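Local coordinates for protein isoaspartyl dipeptidase (Fervidobacterium islandicum, PDB 7CF6) that probably hydrolyses isoaspartyl (beta-aspartyl) dipeptides as a zinc-dependent amidohydrolase, and binds the beta-Asp-Leu dipeptide at its metal site, at residues P64-T69 / T95-C100; Q291-K296 / V304-G309. One frame throughout, in Å; residues are numbered along the deposited sequence.

Contact 1: P64-T69 / T95-C100; sequences PHVHIT and TTVVGC. With ZN (zinc ion), chain R; FWO ((2S)-2-[[(3S)-3-azanyl-4-oxidanyl-4-oxidanylidene-butanoyl]amino]-4-methyl-pentanoic acid), chain P.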
# COMPACT_ATOMS: atom_id res chain seq x y z
N PRO B 64 33.69 -5.63 -16.42
CA PRO B 64 32.85 -5.12 -15.33
C PRO B 64 31.55 -4.39 -15.70
O PRO B 64 30.91 -3.81 -14.84
CB PRO B 64 33.78 -4.13 -14.61
CG PRO B 64 35.12 -4.22 -15.31
CD PRO B 64 34.81 -4.73 -16.69
N HIS B 65 31.13 -4.43 -16.96
CA HIS B 65 30.00 -3.59 -17.44
C HIS B 65 29.42 -4.22 -18.70
O HIS B 65 29.96 -3.92 -19.79
CB HIS B 65 30.49 -2.13 -17.65
CG HIS B 65 29.41 -1.11 -17.69
ND1 HIS B 65 29.25 -0.17 -16.70
CD2 HIS B 65 28.41 -0.92 -18.59
CE1 HIS B 65 28.20 0.58 -16.98
NE2 HIS B 65 27.66 0.13 -18.13
N VAL B 66 28.40 -5.07 -18.54
CA VAL B 66 27.75 -5.86 -19.63
C VAL B 66 26.23 -5.91 -19.41
O VAL B 66 25.78 -6.17 -18.27
CB VAL B 66 28.37 -7.27 -19.73
CG1 VAL B 66 27.92 -8.02 -20.97
CG2 VAL B 66 29.88 -7.19 -19.69
N HIS B 67 25.47 -5.66 -20.48
CA HIS B 67 23.99 -5.77 -20.53
C HIS B 67 23.60 -7.20 -20.91
O HIS B 67 23.14 -7.42 -22.02
CB HIS B 67 23.44 -4.72 -21.50
CG HIS B 67 23.66 -3.35 -20.96
ND1 HIS B 67 22.74 -2.74 -20.11
CD2 HIS B 67 24.71 -2.51 -21.08
CE1 HIS B 67 23.21 -1.58 -19.75
NE2 HIS B 67 24.43 -1.41 -20.33
N ILE B 68 23.82 -8.15 -19.99
CA ILE B 68 23.76 -9.61 -20.29
C ILE B 68 22.34 -9.99 -20.74
O ILE B 68 22.19 -11.00 -21.44
CB ILE B 68 24.23 -10.43 -19.07
CG1 ILE B 68 23.42 -10.13 -17.80
CG2 ILE B 68 25.72 -10.22 -18.86
CD1 ILE B 68 23.62 -11.12 -16.67
N THR B 69 21.32 -9.21 -20.36
CA THR B 69 19.90 -9.43 -20.71
C THR B 69 19.56 -8.77 -22.05
O THR B 69 18.43 -8.96 -22.51
CB THR B 69 18.97 -8.90 -19.62
OG1 THR B 69 19.17 -7.50 -19.42
CG2 THR B 69 19.16 -9.63 -18.31
N THR B 95 36.25 -14.48 -18.76
CA THR B 95 35.79 -15.55 -17.84
C THR B 95 34.82 -15.02 -16.78
O THR B 95 34.08 -15.87 -16.22
CB THR B 95 36.97 -16.27 -17.19
OG1 THR B 95 37.70 -15.30 -16.43
CG2 THR B 95 37.84 -16.94 -18.23
N THR B 96 34.84 -13.71 -16.50
CA THR B 96 33.93 -13.07 -15.50
C THR B 96 33.26 -11.85 -16.15
O THR B 96 33.95 -11.16 -16.93
CB THR B 96 34.65 -12.71 -14.19
OG1 THR B 96 35.35 -13.82 -13.62
CG2 THR B 96 33.72 -12.13 -13.16
N VAL B 97 31.96 -11.65 -15.89
CA VAL B 97 31.22 -10.42 -16.28
C VAL B 97 30.34 -9.98 -15.10
O VAL B 97 29.88 -10.85 -14.32
CB VAL B 97 30.39 -10.64 -17.55
CG1 VAL B 97 31.26 -11.13 -18.69
CG2 VAL B 97 29.21 -11.59 -17.32
N VAL B 98 30.12 -8.67 -14.99
CA VAL B 98 29.17 -8.02 -14.04
C VAL B 98 28.09 -7.36 -14.89
O VAL B 98 28.46 -6.43 -15.66
CB VAL B 98 29.91 -6.98 -13.16
CG1 VAL B 98 29.09 -6.58 -11.94
CG2 VAL B 98 31.29 -7.48 -12.75
N GLY B 99 26.82 -7.80 -14.76
CA GLY B 99 25.71 -7.31 -15.60
C GLY B 99 24.96 -6.16 -14.95
O GLY B 99 24.84 -6.19 -13.72
N CYS B 100 24.47 -5.18 -15.73
CA CYS B 100 23.69 -4.00 -15.25
C CYS B 100 22.48 -3.73 -16.16
O CYS B 100 22.47 -4.21 -17.31
CB CYS B 100 24.57 -2.74 -15.14
SG CYS B 100 25.56 -2.37 -16.62
ZN ZN R . 26.10 0.44 -20.26
C10 FWO P . 26.32 5.10 -24.45
C13 FWO P . 23.20 2.90 -23.41
C15 FWO P . 26.20 6.62 -24.33
C17 FWO P . 21.88 0.86 -22.61
O01 FWO P . 26.97 7.27 -23.53
O02 FWO P . 25.47 2.81 -22.70
O03 FWO P . 25.34 7.23 -25.06
O04 FWO P . 22.31 -0.01 -23.44
O05 FWO P . 20.70 0.72 -22.16
N06 FWO P . 24.99 4.48 -24.28
N07 FWO P . 23.95 1.70 -21.37
C08 FWO P . 26.86 4.77 -25.86
C09 FWO P . 27.87 5.77 -26.46
C11 FWO P . 27.72 5.87 -27.99
C12 FWO P . 29.29 5.29 -26.08
C14 FWO P . 24.67 3.36 -23.40
C16 FWO P . 22.77 2.07 -22.17

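Contact 2: Q291-K296 / V304-G309; sequences QGSLPK and VGLDVG. With FWO ((2S)-2-[[(3S)-3-azanyl-4-oxidanyl-4-oxidanylidene-butanoyl]amino]-4-methyl-pentanoic acid), chain P.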
# COMPACT_ATOMS: atom_id res chain seq x y z
N GLN B 291 26.38 -5.84 -25.67
CA GLN B 291 24.90 -5.93 -25.83
C GLN B 291 24.26 -4.61 -25.38
O GLN B 291 23.03 -4.58 -25.19
CB GLN B 291 24.33 -7.12 -25.06
CG GLN B 291 25.02 -8.44 -25.36
CD GLN B 291 25.27 -8.55 -26.84
OE1 GLN B 291 24.36 -8.40 -27.64
NE2 GLN B 291 26.53 -8.76 -27.20
N GLY B 292 25.08 -3.57 -25.26
CA GLY B 292 24.63 -2.20 -24.94
C GLY B 292 24.33 -1.42 -26.20
O GLY B 292 24.97 -1.69 -27.24
N SER B 293 23.39 -0.46 -26.12
CA SER B 293 23.19 0.58 -27.15
C SER B 293 24.47 1.43 -27.26
O SER B 293 25.16 1.63 -26.23
CB SER B 293 21.97 1.43 -26.85
OG SER B 293 21.26 1.73 -28.04
N LEU B 294 24.80 1.88 -28.47
CA LEU B 294 25.90 2.85 -28.74
C LEU B 294 25.34 3.96 -29.64
O LEU B 294 25.78 4.13 -30.77
CB LEU B 294 27.08 2.10 -29.38
CG LEU B 294 28.30 1.82 -28.48
CD1 LEU B 294 27.92 1.23 -27.13
CD2 LEU B 294 29.28 0.88 -29.17
N PRO B 295 24.34 4.74 -29.16
CA PRO B 295 23.48 5.51 -30.05
C PRO B 295 24.14 6.81 -30.55
O PRO B 295 25.17 7.19 -30.00
CB PRO B 295 22.25 5.78 -29.17
CG PRO B 295 22.81 5.90 -27.78
CD PRO B 295 23.98 4.94 -27.75
N LYS B 296 23.56 7.37 -31.62
CA LYS B 296 23.76 8.75 -32.14
C LYS B 296 22.46 9.56 -31.91
O LYS B 296 21.39 9.07 -32.34
CB LYS B 296 24.05 8.72 -33.64
CG LYS B 296 25.40 8.16 -34.07
CD LYS B 296 25.71 8.44 -35.56
CE LYS B 296 24.91 7.61 -36.54
NZ LYS B 296 24.66 8.33 -37.82
N VAL B 304 19.09 8.94 -33.98
CA VAL B 304 19.55 8.89 -35.41
C VAL B 304 19.72 7.42 -35.85
O VAL B 304 19.18 7.04 -36.92
CB VAL B 304 20.84 9.72 -35.60
CG1 VAL B 304 21.49 9.48 -36.96
CG2 VAL B 304 20.59 11.21 -35.38
N GLY B 305 20.48 6.63 -35.06
CA GLY B 305 20.81 5.20 -35.27
C GLY B 305 21.69 4.70 -34.12
O GLY B 305 21.97 5.50 -33.21
N LEU B 306 22.12 3.44 -34.13
CA LEU B 306 22.98 2.89 -33.05
C LEU B 306 23.82 1.72 -33.56
O LEU B 306 23.52 1.16 -34.61
CB LEU B 306 22.11 2.47 -31.86
CG LEU B 306 21.02 1.41 -32.10
CD1 LEU B 306 21.57 -0.01 -32.26
CD2 LEU B 306 20.02 1.41 -30.94
N ASP B 307 24.89 1.43 -32.83
CA ASP B 307 25.68 0.17 -32.91
C ASP B 307 25.37 -0.58 -31.62
O ASP B 307 24.69 -0.00 -30.74
CB ASP B 307 27.19 0.43 -33.03
CG ASP B 307 27.62 1.14 -34.30
OD1 ASP B 307 27.50 0.54 -35.39
OD2 ASP B 307 28.09 2.28 -34.19
N VAL B 308 25.85 -1.82 -31.51
CA VAL B 308 25.66 -2.67 -30.30
C VAL B 308 27.05 -3.01 -29.80
O VAL B 308 27.79 -3.63 -30.57
CB VAL B 308 24.85 -3.94 -30.61
CG1 VAL B 308 24.17 -4.48 -29.37
CG2 VAL B 308 23.82 -3.68 -31.69
N GLY B 309 27.38 -2.63 -28.56
CA GLY B 309 28.63 -3.08 -27.91
C GLY B 309 28.88 -4.58 -28.07
O GLY B 309 27.91 -5.37 -28.21
C10 FWO P . 26.32 5.10 -24.45
C13 FWO P . 23.20 2.90 -23.41
C15 FWO P . 26.20 6.62 -24.33
C17 FWO P . 21.88 0.86 -22.61
O01 FWO P . 26.97 7.27 -23.53
O02 FWO P . 25.47 2.81 -22.70
O03 FWO P . 25.34 7.23 -25.06
O04 FWO P . 22.31 -0.01 -23.44
O05 FWO P . 20.70 0.72 -22.16
N06 FWO P . 24.99 4.48 -24.28
N07 FWO P . 23.95 1.70 -21.37
C08 FWO P . 26.86 4.77 -25.86
C09 FWO P . 27.87 5.77 -26.46
C11 FWO P . 27.72 5.87 -27.99
C12 FWO P . 29.29 5.29 -26.08
C14 FWO P . 24.67 3.36 -23.40
C16 FWO P . 22.77 2.07 -22.17

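Contact 1: P64-T69 / T95-C100
Cys100 carries its sulfur between its own backbone N and carbonyl carbon (chi1 50°), which turns SG toward the two histidines of 64-69. The His65 ring, swung away from its backbone N (chi1 -161°), offers SG one face, with the sulfur 3.8 Å from the ring centroid. SG also lies over a face of the His67 ring, nearer its rim than its centre. A small, polarisable thiol suits this place between two imidazoles. The opposite face of His67 is covered by the bound dipeptide, whose carboxylate oxygen O04 stands 4.0 Å above the ring plane. His67 NE2 is 2.5 Å from zinc, while the same metal lies in the plane of the His65 ring at its edge, a longer 2.7 Å from His65 NE2. Asn197 bonds to His65 ND1, fixing the rotation of that ring, and Glu160 and Asp289 complete the site. The two histidines form the His-x-His pair found at the C-terminal end of the first barrel strand in amidohydrolases. Here strands 55-66 and 94-99 are the parallel neighbours of a beta-alpha-beta unit with helix 86-91 between them. Val66 is gripped at both backbone ends: its N gives a bond to Val98 O (3.2 Å), and its O receives Cys100 N (3.0 Å). Glycine at position 99 lets Ile68 CG1 come within 4.2 Å of Gly99 CA. Apolar beta-branched residues fill the buried space beside it, Val97 CB lying 4.1 Å from Val66 CG2, and Ile68 continues this packing onto helix 110-121.

Contact 2: Q291-K296 / V304-G309
The peptide carbonyl of Gly292 takes the N-H of Gly309 within its own plane, O to N 2.9 Å, whereas that of Gly309 is met from above: Gln291 N stands 62° out of the plane, 3.0 Å from Gly309 O. The Asp307 carbonyl is likewise approached from above its plane by Leu294 N. Farther along, Lys296 N points almost straight at Gly305 O (2.9 Å, 170° at the hydrogen), and Val304 N returns a bond to Lys296 O. Together these join an antiparallel beta hairpin whose strands are only weakly bonded. Proline at 295 has no N-H to offer, and the CD corner of its ring instead meets the dipeptide, 3.4 Å from C08. Ser293 gives its backbone N-H to the ligand carboxylate oxygen O04 at 2.9 Å, while its hydroxyl is bonded to Glu74. Leu294 lends an apolar surface to the leucine part of the ligand, with CG 4.1 Å from C11. Leu306 CB packs against Pro295 CA at 3.8 Å. The hairpin follows strand 284-287 and leads on to helix 313-322; Val308 packs on Phe389 of the second subunit.

How the contacts relate
From the N terminus, strand 55-66 brings the chain to contact 1, which closes a loop of 25 residues when the chain returns through helix 86-91 along strand 94-99. The chain then runs on through the parallel strands 126-131, 155-163, 195-200 and 224-227 before strand 284-287 leads into contact 2, whose loop holds just seven residues. The two neither nest nor cross: one is finished before the other starts. Their centres are about 17 Å apart, yet His67 O meets Gln291 CB at 3.3 Å, and the backbone of His67 is bonded to Gly290. Contact 1 belongs to the barrel wall and its metal site, contact 2 to a hairpin beyond it; the dipeptide touches both.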